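Local coordinates for TfuA domain-containing protein (Methanosarcina acetivorans, PDB 6XP8), which takes part in peptide backbone thioamidation, probably as the partner of a YcaO enzyme in installing the thioamide, at residues A3-G8 with L20-Q25; G45-I50 with L205-V210. One frame throughout, in Å; residues are numbered along the deposited sequence.

Interaction 1: A3-G8 with L20-Q25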
ATOM      1  N   ALA A   3       9.477   3.238  18.540  1.00 21.09           N
ATOM      2  CA  ALA A   3       8.558   2.861  17.463  1.00 19.44           C
ATOM      3  C   ALA A   3       9.015   1.624  16.702  1.00 18.38           C
ATOM      4  O   ALA A   3      10.212   1.428  16.473  1.00 17.61           O
ATOM      5  CB  ALA A   3       8.357   4.015  16.498  1.00 19.50           C
ATOM      6  N   VAL A   4       8.040   0.802  16.323  1.00 17.60           N
ATOM      7  CA  VAL A   4       8.244  -0.334  15.424  1.00 17.02           C
ATOM      8  C   VAL A   4       7.357  -0.152  14.181  1.00 16.74           C
ATOM      9  O   VAL A   4       6.176   0.185  14.299  1.00 16.62           O
ATOM     10  CB  VAL A   4       8.051  -1.701  16.152  1.00 17.39           C
ATOM     11  CG1 VAL A   4       6.659  -1.840  16.764  1.00 17.09           C
ATOM     12  CG2 VAL A   4       8.368  -2.873  15.234  1.00 17.15           C
ATOM     13  N   ILE A   5       7.951  -0.334  13.000  1.00 16.30           N
ATOM     14  CA  ILE A   5       7.249  -0.148  11.716  1.00 15.99           C
ATOM     15  C   ILE A   5       7.335  -1.406  10.863  1.00 15.15           C
ATOM     16  O   ILE A   5       8.425  -1.914  10.598  1.00 14.95           O
ATOM     17  CB  ILE A   5       7.814   1.048  10.896  1.00 16.67           C
ATOM     18  CG1 ILE A   5       7.932   2.327  11.738  1.00 17.54           C
ATOM     19  CG2 ILE A   5       7.023   1.274   9.607  1.00 17.04           C
ATOM     20  CD1 ILE A   5       6.617   2.927  12.178  1.00 18.56           C
ATOM     21  N   PHE A   6       6.177  -1.894  10.425  1.00 14.28           N
ATOM     22  CA  PHE A   6       6.112  -3.059   9.552  1.00 14.04           C
ATOM     23  C   PHE A   6       5.957  -2.590   8.115  1.00 13.95           C
ATOM     24  O   PHE A   6       4.895  -2.089   7.732  1.00 13.72           O
ATOM     25  CB  PHE A   6       4.964  -3.980   9.974  1.00 13.74           C
ATOM     26  CG  PHE A   6       5.092  -4.487  11.385  1.00 13.74           C
ATOM     27  CD1 PHE A   6       5.796  -5.661  11.652  1.00 13.75           C
ATOM     28  CD2 PHE A   6       4.521  -3.787  12.450  1.00 13.75           C
ATOM     29  CE1 PHE A   6       5.926  -6.131  12.957  1.00 13.70           C
ATOM     30  CE2 PHE A   6       4.659  -4.246  13.757  1.00 13.88           C
ATOM     31  CZ  PHE A   6       5.356  -5.426  14.008  1.00 13.90           C
ATOM     32  N   THR A   7       7.032  -2.730   7.335  1.00 14.05           N
ATOM     33  CA  THR A   7       7.074  -2.265   5.939  1.00 14.48           C
ATOM     34  C   THR A   7       8.125  -3.048   5.123  1.00 14.98           C
ATOM     35  O   THR A   7       8.589  -4.104   5.569  1.00 16.06           O
ATOM     36  CB  THR A   7       7.183  -0.707   5.829  1.00 14.20           C
ATOM     37  OG1 THR A   7       6.838  -0.282   4.504  1.00 13.89           O
ATOM     38  CG2 THR A   7       8.564  -0.169   6.211  1.00 14.13           C
ATOM     39  N   GLY A   8       8.471  -2.553   3.936  1.00 15.54           N
ATOM     40  CA  GLY A   8       9.397  -3.244   3.044  1.00 15.82           C
ATOM     41  C   GLY A   8       8.907  -3.276   1.615  1.00 16.08           C
ATOM     42  O   GLY A   8       9.720  -3.237   0.685  1.00 16.23           O
ATOM     43  N   LEU A  20      12.793   8.239   9.086  1.00 24.40           N
ATOM     44  CA  LEU A  20      12.583   8.045  10.518  1.00 23.70           C
ATOM     45  C   LEU A  20      13.432   6.898  11.043  1.00 22.85           C
ATOM     46  O   LEU A  20      13.325   5.776  10.547  1.00 22.29           O
ATOM     47  CB  LEU A  20      11.094   7.785  10.809  1.00 24.20           C
ATOM     48  CG  LEU A  20      10.655   7.447  12.243  1.00 24.45           C
ATOM     49  CD1 LEU A  20      10.744   8.661  13.159  1.00 25.04           C
ATOM     50  CD2 LEU A  20       9.247   6.873  12.242  1.00 24.67           C
ATOM     51  N   ARG A  21      14.274   7.179  12.037  1.00 23.03           N
ATOM     52  CA  ARG A  21      14.957   6.106  12.766  1.00 23.07           C
ATOM     53  C   ARG A  21      13.927   5.409  13.643  1.00 21.90           C
ATOM     54  O   ARG A  21      13.357   6.008  14.557  1.00 22.09           O
ATOM     55  CB  ARG A  21      16.152   6.606  13.601  1.00 25.06           C
ATOM     56  CG  ARG A  21      16.829   5.497  14.408  1.00 26.57           C
ATOM     57  CD  ARG A  21      17.795   6.012  15.469  1.00 28.70           C
ATOM     58  NE  ARG A  21      19.173   6.035  14.982  1.00 30.50           N
ATOM     59  CZ  ARG A  21      20.206   5.402  15.538  1.00 30.96           C
ATOM     60  NH1 ARG A  21      20.065   4.673  16.641  1.00 30.95           N
ATOM     61  NH2 ARG A  21      21.405   5.517  14.985  1.00 32.59           N
ATOM     62  N   ALA A  22      13.684   4.143  13.321  1.00 21.45           N
ATOM     63  CA  ALA A  22      12.761   3.283  14.047  1.00 20.30           C
ATOM     64  C   ALA A  22      13.223   1.841  13.893  1.00 19.51           C
ATOM     65  O   ALA A  22      14.172   1.558  13.152  1.00 18.72           O
ATOM     66  CB  ALA A  22      11.345   3.450  13.508  1.00 20.10           C
ATOM     67  N   ASN A  23      12.564   0.936  14.610  1.00 18.26           N
ATOM     68  CA  ASN A  23      12.752  -0.489  14.387  1.00 17.62           C
ATOM     69  C   ASN A  23      11.905  -0.920  13.189  1.00 17.23           C
ATOM     70  O   ASN A  23      10.683  -1.053  13.299  1.00 16.81           O
ATOM     71  CB  ASN A  23      12.397  -1.296  15.645  1.00 18.40           C
ATOM     72  CG  ASN A  23      12.633  -2.791  15.478  1.00 18.60           C
ATOM     73  OD1 ASN A  23      12.870  -3.285  14.375  1.00 19.32           O
ATOM     74  ND2 ASN A  23      12.572  -3.519  16.582  1.00 19.16           N
ATOM     75  N   TYR A  24      12.568  -1.138  12.053  1.00 16.32           N
ATOM     76  CA  TYR A  24      11.893  -1.624  10.849  1.00 16.41           C
ATOM     77  C   TYR A  24      11.840  -3.138  10.810  1.00 16.13           C
ATOM     78  O   TYR A  24      12.856  -3.821  10.967  1.00 16.85           O
ATOM     79  CB  TYR A  24      12.503  -1.029   9.569  1.00 16.19           C
ATOM     80  CG  TYR A  24      12.210   0.447   9.486  1.00 16.26           C
ATOM     81  CD1 TYR A  24      10.958   0.908   9.051  1.00 16.25           C
ATOM     82  CD2 TYR A  24      13.149   1.390   9.905  1.00 16.26           C
ATOM     83  CE1 TYR A  24      10.667   2.266   9.017  1.00 16.18           C
ATOM     84  CE2 TYR A  24      12.864   2.748   9.864  1.00 16.28           C
ATOM     85  CZ  TYR A  24      11.624   3.182   9.416  1.00 15.97           C
ATOM     86  OH  TYR A  24      11.324   4.525   9.373  1.00 15.86           O
ATOM     87  N   GLN A  25      10.625  -3.639  10.627  1.00 15.96           N
ATOM     88  CA  GLN A  25      10.347  -5.065  10.588  1.00 15.89           C
ATOM     89  C   GLN A  25       9.751  -5.415   9.224  1.00 15.35           C
ATOM     90  O   GLN A  25       9.215  -4.532   8.552  1.00 15.10           O
ATOM     91  CB  GLN A  25       9.374  -5.450  11.715  1.00 16.13           C
ATOM     92  CG  GLN A  25       9.959  -5.359  13.124  1.00 16.67           C
ATOM     93  CD  GLN A  25      11.117  -6.318  13.370  1.00 17.18           C
ATOM     94  OE1 GLN A  25      12.199  -5.902  13.793  1.00 18.57           O
ATOM     95  NE2 GLN A  25      10.901  -7.598  13.104  1.00 16.70           N
TER
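Ala3, Ile5 and Thr7 exchange backbone hydrogen bonds with Asn23 and Gln25, joining strands 3-6 and 23-25 in parallel. The strand axes come within 4.7 Å at 24°, and Val4, Ile5 and Phe6 pair with Asn23, Tyr24 and Gln25. The bonds alternate as parallel pairing requires: Asn23 N to Ala3 O, Ile5 N to Asn23 O, Gln25 N to Ile5 O (2.8 Å), then Thr7 N to Gln25 O, which carries the pairing one residue past strand 3-6. With N-H...O angles of at least 161°, all four are nearly straight.

On one face the side chains of Ile5 and Tyr24 run alongside each other off the sheet. With CG beside its backbone N (chi1 -68°), Tyr24 lays its ring along Ile5, CE1 lying 3.6 Å from Ile5 CB, and Thr7 CG2 meets CD1 of the same ring. At the ring's far end Tyr24 OH donates to Leu20 O (2.6 Å), in the ring plane, tying the strand to the turn before it. A leucine in place of Tyr24 would probably leave Leu20 O without this donor and uncover part of Ile5. On the other face Gln25 CB packs 3.6 Å from Phe6 CD1, while Gln25 CG meets Val4 CG2.

The pair belongs to a right-handed beta-alpha-beta unit with helix 13-19, whose Ala16 and Lys17 touch Tyr24. Helix 198-215 packs on the Ile5 and Tyr24 face, helix 33-38 on the Val4 and Phe6 face, and strand 43-46 pairs with the other edge of strand 3-6.

Interaction 2: G45-I50 with L205-V210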
ATOM      1  N   GLY A  45       3.607   1.337  13.726  1.00 14.84           N
ATOM      2  CA  GLY A  45       3.171   1.708  12.383  1.00 14.57           C
ATOM      3  C   GLY A  45       2.972   0.456  11.552  1.00 13.98           C
ATOM      4  O   GLY A  45       3.907  -0.327  11.366  1.00 14.29           O
ATOM      5  N   ILE A  46       1.745   0.251  11.085  1.00 13.45           N
ATOM      6  CA  ILE A  46       1.458  -0.847  10.161  1.00 13.39           C
ATOM      7  C   ILE A  46       1.340  -0.236   8.772  1.00 13.10           C
ATOM      8  O   ILE A  46       0.425   0.546   8.514  1.00 13.13           O
ATOM      9  CB  ILE A  46       0.174  -1.638  10.527  1.00 13.83           C
ATOM     10  CG1 ILE A  46       0.259  -2.212  11.958  1.00 14.23           C
ATOM     11  CG2 ILE A  46      -0.061  -2.748   9.503  1.00 13.81           C
ATOM     12  CD1 ILE A  46      -1.048  -2.785  12.483  1.00 14.36           C
ATOM     13  N   ILE A  47       2.289  -0.570   7.897  1.00 12.70           N
ATOM     14  CA  ILE A  47       2.212  -0.192   6.483  1.00 12.93           C
ATOM     15  C   ILE A  47       1.838  -1.451   5.693  1.00 12.64           C
ATOM     16  O   ILE A  47       0.705  -1.581   5.219  1.00 12.33           O
ATOM     17  CB  ILE A  47       3.509   0.492   5.965  1.00 13.11           C
ATOM     18  CG1 ILE A  47       3.797   1.773   6.780  1.00 13.30           C
ATOM     19  CG2 ILE A  47       3.399   0.801   4.469  1.00 13.13           C
ATOM     20  CD1 ILE A  47       5.118   2.473   6.497  1.00 13.11           C
ATOM     21  N   ASP A  48       2.782  -2.388   5.615  1.00 12.87           N
ATOM     22  CA  ASP A  48       2.624  -3.613   4.839  1.00 13.18           C
ATOM     23  C   ASP A  48       2.366  -4.811   5.735  1.00 13.36           C
ATOM     24  O   ASP A  48       2.823  -4.855   6.882  1.00 12.95           O
ATOM     25  CB  ASP A  48       3.860  -3.846   3.963  1.00 13.26           C
ATOM     26  CG  ASP A  48       4.123  -2.690   3.014  1.00 13.44           C
ATOM     27  OD1 ASP A  48       3.167  -2.247   2.348  1.00 13.23           O
ATOM     28  OD2 ASP A  48       5.284  -2.224   2.939  1.00 13.71           O
ATOM     29  N   GLY A  49       1.619  -5.766   5.193  1.00 13.75           N
ATOM     30  CA  GLY A  49       1.311  -7.006   5.882  1.00 14.38           C
ATOM     31  C   GLY A  49       0.853  -8.068   4.913  1.00 15.18           C
ATOM     32  O   GLY A  49       0.352  -7.761   3.817  1.00 15.33           O
ATOM     33  N   ILE A  50       1.029  -9.324   5.316  1.00 15.52           N
ATOM     34  CA  ILE A  50       0.566 -10.465   4.522  1.00 16.80           C
ATOM     35  C   ILE A  50      -0.967 -10.476   4.524  1.00 16.32           C
ATOM     36  O   ILE A  50      -1.587 -10.256   5.570  1.00 15.68           O
ATOM     37  CB  ILE A  50       1.192 -11.795   5.030  1.00 17.61           C
ATOM     38  CG1 ILE A  50       2.620 -11.959   4.492  1.00 19.02           C
ATOM     39  CG2 ILE A  50       0.402 -13.013   4.567  1.00 18.69           C
ATOM     40  CD1 ILE A  50       3.676 -11.142   5.197  1.00 20.05           C
ATOM     41  N   LEU A 205       3.728   9.213   4.666  1.00 13.56           N
ATOM     42  CA  LEU A 205       2.782   9.819   5.607  1.00 13.60           C
ATOM     43  C   LEU A 205       2.646   9.041   6.920  1.00 13.51           C
ATOM     44  O   LEU A 205       2.537   9.658   7.979  1.00 13.86           O
ATOM     45  CB  LEU A 205       1.411  10.056   4.958  1.00 13.99           C
ATOM     46  CG  LEU A 205       1.262  11.159   3.903  1.00 14.51           C
ATOM     47  CD1 LEU A 205      -0.164  11.159   3.375  1.00 15.18           C
ATOM     48  CD2 LEU A 205       1.646  12.530   4.441  1.00 15.21           C
ATOM     49  N   VAL A 206       2.682   7.706   6.851  1.00 13.32           N
ATOM     50  CA  VAL A 206       2.662   6.863   8.062  1.00 13.36           C
ATOM     51  C   VAL A 206       3.904   7.144   8.913  1.00 13.63           C
ATOM     52  O   VAL A 206       3.796   7.358  10.125  1.00 14.23           O
ATOM     53  CB  VAL A 206       2.531   5.352   7.744  1.00 13.00           C
ATOM     54  CG1 VAL A 206       2.599   4.518   9.015  1.00 13.08           C
ATOM     55  CG2 VAL A 206       1.230   5.074   7.008  1.00 13.12           C
ATOM     56  N   LEU A 207       5.067   7.168   8.261  1.00 14.01           N
ATOM     57  CA  LEU A 207       6.347   7.445   8.926  1.00 14.47           C
ATOM     58  C   LEU A 207       6.327   8.790   9.642  1.00 14.96           C
ATOM     59  O   LEU A 207       6.758   8.890  10.790  1.00 15.20           O
ATOM     60  CB  LEU A 207       7.504   7.385   7.924  1.00 14.53           C
ATOM     61  CG  LEU A 207       7.778   6.047   7.227  1.00 14.41           C
ATOM     62  CD1 LEU A 207       8.962   6.212   6.296  1.00 14.57           C
ATOM     63  CD2 LEU A 207       8.009   4.891   8.208  1.00 14.59           C
ATOM     64  N   GLU A 208       5.778   9.802   8.973  1.00 15.85           N
ATOM     65  CA  GLU A 208       5.711  11.162   9.516  1.00 17.12           C
ATOM     66  C   GLU A 208       4.727  11.264  10.683  1.00 17.10           C
ATOM     67  O   GLU A 208       4.989  11.991  11.642  1.00 17.20           O
ATOM     68  CB  GLU A 208       5.430  12.181   8.402  1.00 18.77           C
ATOM     69  CG  GLU A 208       6.609  12.283   7.431  1.00 21.13           C
ATOM     70  CD  GLU A 208       6.376  13.141   6.197  1.00 22.70           C
ATOM     71  OE1 GLU A 208       5.230  13.257   5.708  1.00 23.68           O
ATOM     72  OE2 GLU A 208       7.381  13.686   5.687  1.00 24.32           O
ATOM     73  N   THR A 209       3.623  10.513  10.605  1.00 16.45           N
ATOM     74  CA  THR A 209       2.634  10.422  11.698  1.00 16.97           C
ATOM     75  C   THR A 209       3.226   9.721  12.927  1.00 16.93           C
ATOM     76  O   THR A 209       3.069  10.205  14.059  1.00 17.11           O
ATOM     77  CB  THR A 209       1.324   9.734  11.234  1.00 17.27           C
ATOM     78  OG1 THR A 209       0.757  10.494  10.165  1.00 18.46           O
ATOM     79  CG2 THR A 209       0.297   9.659  12.361  1.00 17.31           C
ATOM     80  N   VAL A 210       3.910   8.598  12.694  1.00 16.77           N
ATOM     81  CA  VAL A 210       4.605   7.864  13.761  1.00 17.31           C
ATOM     82  C   VAL A 210       5.655   8.770  14.425  1.00 17.79           C
ATOM     83  O   VAL A 210       5.730   8.834  15.655  1.00 17.93           O
ATOM     84  CB  VAL A 210       5.215   6.532  13.250  1.00 16.75           C
ATOM     85  CG1 VAL A 210       6.100   5.890  14.307  1.00 16.65           C
ATOM     86  CG2 VAL A 210       4.113   5.559  12.846  1.00 16.80           C
TER
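Ile47 and Val206 overlap flank to flank, each side chain heading toward the other's backbone, the first reaching from just past the end of strand 43-46 and the second from helix 198-215. Ile47 CG1 approaches Val206 CG1 to 3.7 Å, and Val206 CB lies 3.9 Å from the same methylene, so contact runs along the flanks of both side chains. The extended chi2 of Ile47 (173°) carries CD1 onward to Leu207 CD2, at 4.1 Å, so this one side chain touches two successive helix residues.

A turn further along the helix, Val210 faces Gly45, its CG2 4.0 Å from Gly45 CA. Because Gly45 has no side chain, the helix can sit close to the strand here: a CB at that position would lie only 3.1 Å from Val210 CG2. Every one of these contacts is apolar. The surface buried between the segments is small, 183 Å², because the contact rests on Ile47 against Val206 and Leu207 plus Val210 over Gly45 CA.

Helix 198-215, the last of the chain, thereby lies over the parallel sheet. Val206 and Val210 also touch Val73 of strand 71-74, Val210 reaches Ala3 and Ile5 of strand 3-6, and Leu207 meets Ala16 and Ile19 of helix 13-19.

How the interactions relate
Interaction 2 is wholly buried and interaction 1 mostly so; their centres are about 8 Å apart, and they meet through neighbouring strands 3-6 and 43-46, where Val4 O and Gly45 N, and Phe6 N and Gly45 O, are probably hydrogen-bonded. Interaction 1 works within the sheet, by directional backbone bonds at its outermost strand 23-25, and some of its residues are partly exposed. Interaction 2 works across the sheet's face, nearer the chain's centre, by apolar contact alone. It joins segments 155 positions apart at their closest ends, whereas interaction 1 closes locally over one helix. Helix 198-215 serves both, touching Ile5 and Tyr24 as well as Ile47; Thr7 OG1 bonds to Asp48 OD2 just beyond the strands.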